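PDB 3GUE: UTP-glucose-1-phosphate uridylyltransferase 2 from Trypanosoma brucei, which probably catalyses the transfer of a uridylyl group from UTP to glucose 1-phosphate, yielding UDP-glucose and diphosphate. Local coordinates for residues C378-L382 / Y417-F423; R443-F448 / V459-L463. One frame throughout, in Å; residues are numbered along the deposited sequence.

Overall arrangement
The two contacts follow each other along the chain: interaction 1 closes at F423 before interaction 2 opens at R443, and their centres lie about 14 Å apart. The first lies about 17 Å from the chain centre and the second about 29 Å, so together they lead outward from the nucleotide-sugar side of the molecule into the C-terminal parallel β region. Interaction 1 joins helix 378-385 to the start of helix 420-427; interaction 2 joins adjacent turns of the β region. Y417 ties them directly, its OH lying 2.7 Å from G444 O in a probable hydrogen bond. L426 also packs on V446 and F448, so Y417 and helix 420-427 connect the ligand-side part of the fold to the β region.

Interaction 1 (C378-L382 / Y417-F423); sequences CSDLL and YKMIDGF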
loop_
_atom_site.group_PDB
_atom_site.type_symbol
_atom_site.label_atom_id
_atom_site.label_comp_id
_atom_site.label_asym_id
_atom_site.label_seq_id
_atom_site.Cartn_x
_atom_site.Cartn_y
_atom_site.Cartn_z
ATOM N N CYS A 378 -10.986 5.665 -3.783
ATOM C CA CYS A 378 -12.402 5.496 -3.484
ATOM C C CYS A 378 -13.060 4.603 -4.545
ATOM O O CYS A 378 -13.985 3.875 -4.213
ATOM C CB CYS A 378 -13.117 6.851 -3.370
ATOM S SG CYS A 378 -12.826 7.808 -1.863
ATOM N N SER A 379 -12.557 4.645 -5.794
ATOM C CA SER A 379 -12.932 3.676 -6.844
ATOM C C SER A 379 -12.665 2.218 -6.502
ATOM O O SER A 379 -13.508 1.362 -6.778
ATOM C CB SER A 379 -12.373 4.015 -8.250
ATOM O OG SER A 379 -11.016 4.448 -8.253
ATOM N N ASP A 380 -11.517 1.965 -5.882
ATOM C CA ASP A 380 -11.142 0.659 -5.352
ATOM C C ASP A 380 -12.048 0.250 -4.215
ATOM O O ASP A 380 -12.461 -0.935 -4.116
ATOM C CB ASP A 380 -9.706 0.678 -4.820
ATOM C CG ASP A 380 -8.632 0.788 -5.902
ATOM O OD1 ASP A 380 -8.812 0.329 -7.031
ATOM O OD2 ASP A 380 -7.551 1.342 -5.597
ATOM N N LEU A 381 -12.334 1.229 -3.355
ATOM C CA LEU A 381 -13.198 1.053 -2.172
ATOM C C LEU A 381 -14.608 0.665 -2.548
ATOM O O LEU A 381 -15.202 -0.186 -1.890
ATOM C CB LEU A 381 -13.245 2.321 -1.336
ATOM C CG LEU A 381 -14.080 2.225 -0.052
ATOM C CD1 LEU A 381 -13.477 1.145 0.867
ATOM C CD2 LEU A 381 -14.125 3.621 0.612
ATOM N N LEU A 382 -15.147 1.346 -3.567
ATOM C CA LEU A 382 -16.410 0.984 -4.184
ATOM C C LEU A 382 -16.447 -0.490 -4.606
ATOM O O LEU A 382 -17.459 -1.188 -4.345
ATOM C CB LEU A 382 -16.700 1.883 -5.408
ATOM C CG LEU A 382 -17.870 1.540 -6.346
ATOM C CD1 LEU A 382 -19.183 1.435 -5.556
ATOM C CD2 LEU A 382 -17.992 2.603 -7.471
ATOM N N TYR A 417 -15.359 12.477 -6.699
ATOM C CA TYR A 417 -15.361 11.172 -5.996
ATOM C C TYR A 417 -14.038 10.781 -5.379
ATOM O O TYR A 417 -13.882 9.665 -4.863
ATOM C CB TYR A 417 -15.837 10.074 -6.955
ATOM C CG TYR A 417 -17.211 10.393 -7.499
ATOM C CD1 TYR A 417 -18.301 10.481 -6.635
ATOM C CD2 TYR A 417 -17.409 10.669 -8.847
ATOM C CE1 TYR A 417 -19.566 10.791 -7.107
ATOM C CE2 TYR A 417 -18.667 11.004 -9.327
ATOM C CZ TYR A 417 -19.739 11.065 -8.450
ATOM O OH TYR A 417 -20.984 11.372 -8.910
ATOM N N LYS A 418 -13.079 11.693 -5.456
ATOM C CA LYS A 418 -11.712 11.371 -5.103
ATOM C C LYS A 418 -11.618 11.413 -3.582
ATOM O O LYS A 418 -11.034 10.510 -2.964
ATOM C CB LYS A 418 -10.741 12.312 -5.820
ATOM C CG LYS A 418 -9.378 12.447 -5.143
ATOM C CD LYS A 418 -8.309 12.949 -6.093
ATOM C CE LYS A 418 -6.950 12.844 -5.432
ATOM N NZ LYS A 418 -6.737 11.524 -4.760
ATOM N N MET A 419 -12.239 12.434 -2.996
ATOM C CA MET A 419 -12.321 12.585 -1.552
ATOM C C MET A 419 -13.470 11.749 -1.012
ATOM O O MET A 419 -14.514 11.629 -1.672
ATOM C CB MET A 419 -12.492 14.048 -1.175
ATOM C CG MET A 419 -11.375 15.011 -1.664
ATOM S SD MET A 419 -9.754 14.856 -0.851
ATOM C CE MET A 419 -8.947 13.743 -2.008
ATOM N N ILE A 420 -13.283 11.164 0.179
ATOM C CA ILE A 420 -14.270 10.187 0.681
ATOM C C ILE A 420 -15.640 10.824 0.892
ATOM O O ILE A 420 -16.668 10.164 0.722
ATOM C CB ILE A 420 -13.814 9.369 1.951
ATOM C CG1 ILE A 420 -14.964 8.439 2.388
ATOM C CG2 ILE A 420 -13.455 10.273 3.081
ATOM C CD1 ILE A 420 -14.602 7.024 2.712
ATOM N N ASP A 421 -15.632 12.109 1.246
ATOM C CA ASP A 421 -16.832 12.925 1.346
ATOM C C ASP A 421 -17.642 12.991 0.056
ATOM O O ASP A 421 -18.873 13.012 0.092
ATOM C CB ASP A 421 -16.438 14.351 1.738
ATOM C CG ASP A 421 -17.554 15.085 2.372
ATOM O OD1 ASP A 421 -18.003 14.620 3.451
ATOM O OD2 ASP A 421 -17.992 16.120 1.800
ATOM N N GLY A 422 -16.953 13.069 -1.081
ATOM C CA GLY A 422 -17.617 13.096 -2.377
ATOM C C GLY A 422 -18.128 11.715 -2.739
ATOM O O GLY A 422 -19.247 11.582 -3.269
ATOM N N PHE A 423 -17.298 10.698 -2.438
ATOM C CA PHE A 423 -17.595 9.284 -2.674
ATOM C C PHE A 423 -18.814 8.883 -1.874
ATOM O O PHE A 423 -19.562 8.019 -2.294
ATOM C CB PHE A 423 -16.406 8.366 -2.302
ATOM C CG PHE A 423 -16.747 6.877 -2.362
ATOM C CD1 PHE A 423 -17.123 6.275 -3.572
ATOM C CD2 PHE A 423 -16.688 6.085 -1.211
ATOM C CE1 PHE A 423 -17.472 4.900 -3.628
ATOM C CE2 PHE A 423 -17.022 4.719 -1.253
ATOM C CZ PHE A 423 -17.418 4.126 -2.482
HETATM O O HOH W 1 -9.846 8.500 -4.338
#
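K418 O is approached from two directions by C378. A water bridges one route, donating to K418 O at 2.7 Å and accepting from C378 N at 3.1 Å. On the other, C378 SG comes to 3.4 Å from K418 O, while C378 CB sits 3.3 Å from Y417 O, so the cysteine side chain runs along two successive carbonyls. With SG anti to its own carbonyl carbon (chi1 -75°), the sulfur points at the first turn of the second helix, where it meets F423 CB at 3.6 Å and lies obliquely to the ring. M419 occupies the N-cap position of that helix, and its carbonyl oxygen accepts from F423 N. The contact is thus a mostly buried joint between two helix beginnings, 378-385 and 420-427. The K418 side chain lies near that of K255, a residue seen to bind UDP-glucose, although not in this chain's model; K418 NZ itself bonds to G89 O. F423 extends from its helix with CG anti to the backbone N (chi1 172°), which carries the ring across to the first helix. There C378 O lies over one ring face, offset toward the rim, while also accepting from L382 N. L381 CD2 reaches F423 CE2 at 3.6 Å and L382 CB reaches F423 CE1 at 3.6 Å, both obliquely. The same L381 CD2 also touches I420 CD1 at 4.0 Å.

Interaction 2 (R443-F448 / V459-L463); sequences RGLVEF and VIKNL
Two flat groups meet the other segment, the F448 ring and the N462 amide. The ring is met obliquely by I460 CD1, 3.9 Å from F448 CZ, with L426 of helix 420-427 also against F448. The amide sends ND2 to L445 O at 2.7 Å, with an N-H...O angle of 154°; the donor lies in the carbonyl plane on a lone pair, whereas the acceptor is 16° out of the amide plane. ND2 also bonds to E466 O and OD1 accepts from K464 N, so both ends of the amide are held and its rotation is fixed. Parallel strands stacked in successive short turns are consistent with the left-handed β-helix that ends eukaryotic UDP-glucose pyrophosphorylases. The evidence here is a parallel bridge of R443 with K461: R443 N donates to I460 O at 2.9 Å, and N462 N donates to R443 O at 2.8 Å, nearly straight. Thus R443 grips the residues on either side of K461. After the bridge the chain turns at G444, whose positive phi suits glycine, and strand 446-448 departs from strand 459-462. Past the turn, V446 CG2 packs on I460 CG2 at 3.7 Å, alongside L468 of the neighbouring strand. R443 and K461 meet through their aliphatic parts, with CB of R443 3.6 Å from CG of K461. A bend in R443 (chi2 -67°) leads the end of the side chain away from 459-463, and its guanidinium forms a salt bridge with D411, which probably eases the nearness of the like-charged K461 amine. At the turn, one water accepts from L445 N at 2.8 Å and donates to N462 O at 3.2 Å.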
loop_
_atom_site.group_PDB
_atom_site.type_symbol
_atom_site.label_atom_id
_atom_site.label_comp_id
_atom_site.label_asym_id
_atom_site.label_seq_id
_atom_site.Cartn_x
_atom_site.Cartn_y
_atom_site.Cartn_z
ATOM N N ARG A 443 -19.321 10.279 -14.199
ATOM C CA ARG A 443 -18.934 11.651 -14.505
ATOM C C ARG A 443 -20.049 12.585 -14.048
ATOM O O ARG A 443 -21.231 12.303 -14.285
ATOM C CB ARG A 443 -18.718 11.839 -16.019
ATOM C CG ARG A 443 -17.440 11.231 -16.574
ATOM C CD ARG A 443 -16.220 11.966 -16.013
ATOM N NE ARG A 443 -14.957 11.408 -16.493
ATOM C CZ ARG A 443 -14.344 10.357 -15.952
ATOM N NH1 ARG A 443 -14.865 9.728 -14.899
ATOM N NH2 ARG A 443 -13.196 9.939 -16.457
ATOM N N GLY A 444 -19.670 13.692 -13.410
ATOM C CA GLY A 444 -20.637 14.614 -12.814
ATOM C C GLY A 444 -21.186 14.084 -11.495
ATOM O O GLY A 444 -20.701 13.051 -10.962
ATOM N N LEU A 445 -22.177 14.792 -10.946
ATOM C CA LEU A 445 -22.839 14.350 -9.694
ATOM C C LEU A 445 -23.880 13.234 -9.911
ATOM O O LEU A 445 -24.825 13.399 -10.670
ATOM C CB LEU A 445 -23.458 15.532 -8.943
ATOM C CG LEU A 445 -22.493 16.508 -8.257
ATOM C CD1 LEU A 445 -23.150 17.869 -8.048
ATOM C CD2 LEU A 445 -21.971 15.922 -6.918
ATOM N N VAL A 446 -23.696 12.114 -9.206
ATOM C CA VAL A 446 -24.472 10.888 -9.418
ATOM C C VAL A 446 -24.649 10.205 -8.077
ATOM O O VAL A 446 -23.738 10.196 -7.236
ATOM C CB VAL A 446 -23.786 9.925 -10.472
ATOM C CG1 VAL A 446 -24.349 8.523 -10.449
ATOM C CG2 VAL A 446 -23.854 10.501 -11.896
ATOM N N GLU A 447 -25.841 9.646 -7.881
ATOM C CA GLU A 447 -26.227 9.020 -6.615
ATOM C C GLU A 447 -26.992 7.703 -6.847
ATOM O O GLU A 447 -28.136 7.721 -7.311
ATOM C CB GLU A 447 -27.061 9.996 -5.781
ATOM C CG GLU A 447 -26.296 11.219 -5.214
ATOM C CD GLU A 447 -27.162 12.127 -4.359
ATOM O OE1 GLU A 447 -28.225 11.686 -3.852
ATOM O OE2 GLU A 447 -26.778 13.302 -4.185
ATOM N N PHE A 448 -26.342 6.578 -6.543
ATOM C CA PHE A 448 -26.997 5.261 -6.542
ATOM C C PHE A 448 -27.994 5.166 -5.412
ATOM O O PHE A 448 -27.734 5.655 -4.316
ATOM C CB PHE A 448 -25.984 4.115 -6.387
ATOM C CG PHE A 448 -25.128 3.900 -7.596
ATOM C CD1 PHE A 448 -25.652 3.288 -8.741
ATOM C CD2 PHE A 448 -23.803 4.321 -7.602
ATOM C CE1 PHE A 448 -24.862 3.099 -9.875
ATOM C CE2 PHE A 448 -22.983 4.134 -8.744
ATOM C CZ PHE A 448 -23.514 3.526 -9.876
ATOM N N VAL A 459 -21.550 3.382 -18.567
ATOM C CA VAL A 459 -21.172 4.785 -18.410
ATOM C C VAL A 459 -22.353 5.604 -17.813
ATOM O O VAL A 459 -23.518 5.458 -18.240
ATOM C CB VAL A 459 -20.650 5.409 -19.757
ATOM C CG1 VAL A 459 -20.209 6.874 -19.568
ATOM C CG2 VAL A 459 -19.479 4.575 -20.351
ATOM N N ILE A 460 -22.057 6.451 -16.826
ATOM C CA ILE A 460 -23.063 7.360 -16.256
ATOM C C ILE A 460 -22.504 8.788 -16.209
ATOM O O ILE A 460 -21.655 9.080 -15.370
ATOM C CB ILE A 460 -23.532 6.914 -14.817
ATOM C CG1 ILE A 460 -23.945 5.431 -14.789
ATOM C CG2 ILE A 460 -24.696 7.806 -14.305
ATOM C CD1 ILE A 460 -24.380 4.903 -13.370
ATOM N N LYS A 461 -23.005 9.663 -17.091
ATOM C CA LYS A 461 -22.599 11.067 -17.177
ATOM C C LYS A 461 -23.724 12.038 -16.830
ATOM O O LYS A 461 -24.750 12.088 -17.518
ATOM C CB LYS A 461 -22.154 11.398 -18.602
ATOM C CG LYS A 461 -20.703 11.176 -18.896
ATOM C CD LYS A 461 -20.314 12.017 -20.126
ATOM C CE LYS A 461 -18.809 12.194 -20.234
ATOM N NZ LYS A 461 -18.330 13.297 -19.347
ATOM N N ASN A 462 -23.527 12.826 -15.785
ATOM C CA ASN A 462 -24.472 13.898 -15.478
ATOM C C ASN A 462 -23.884 15.287 -15.756
ATOM O O ASN A 462 -22.819 15.652 -15.255
ATOM C CB ASN A 462 -25.019 13.751 -14.053
ATOM C CG ASN A 462 -25.956 14.871 -13.658
ATOM O OD1 ASN A 462 -26.699 15.419 -14.491
ATOM N ND2 ASN A 462 -25.937 15.216 -12.372
ATOM N N LEU A 463 -24.587 16.035 -16.597
ATOM C CA LEU A 463 -24.170 17.360 -17.034
ATOM C C LEU A 463 -25.079 18.418 -16.412
ATOM O O LEU A 463 -24.876 19.622 -16.600
ATOM C CB LEU A 463 -24.203 17.446 -18.567
ATOM C CG LEU A 463 -23.096 16.669 -19.273
ATOM C CD1 LEU A 463 -23.615 16.058 -20.565
ATOM C CD2 LEU A 463 -21.889 17.570 -19.557
HETATM O O HOH W 2 -23.141 16.971 -12.409
#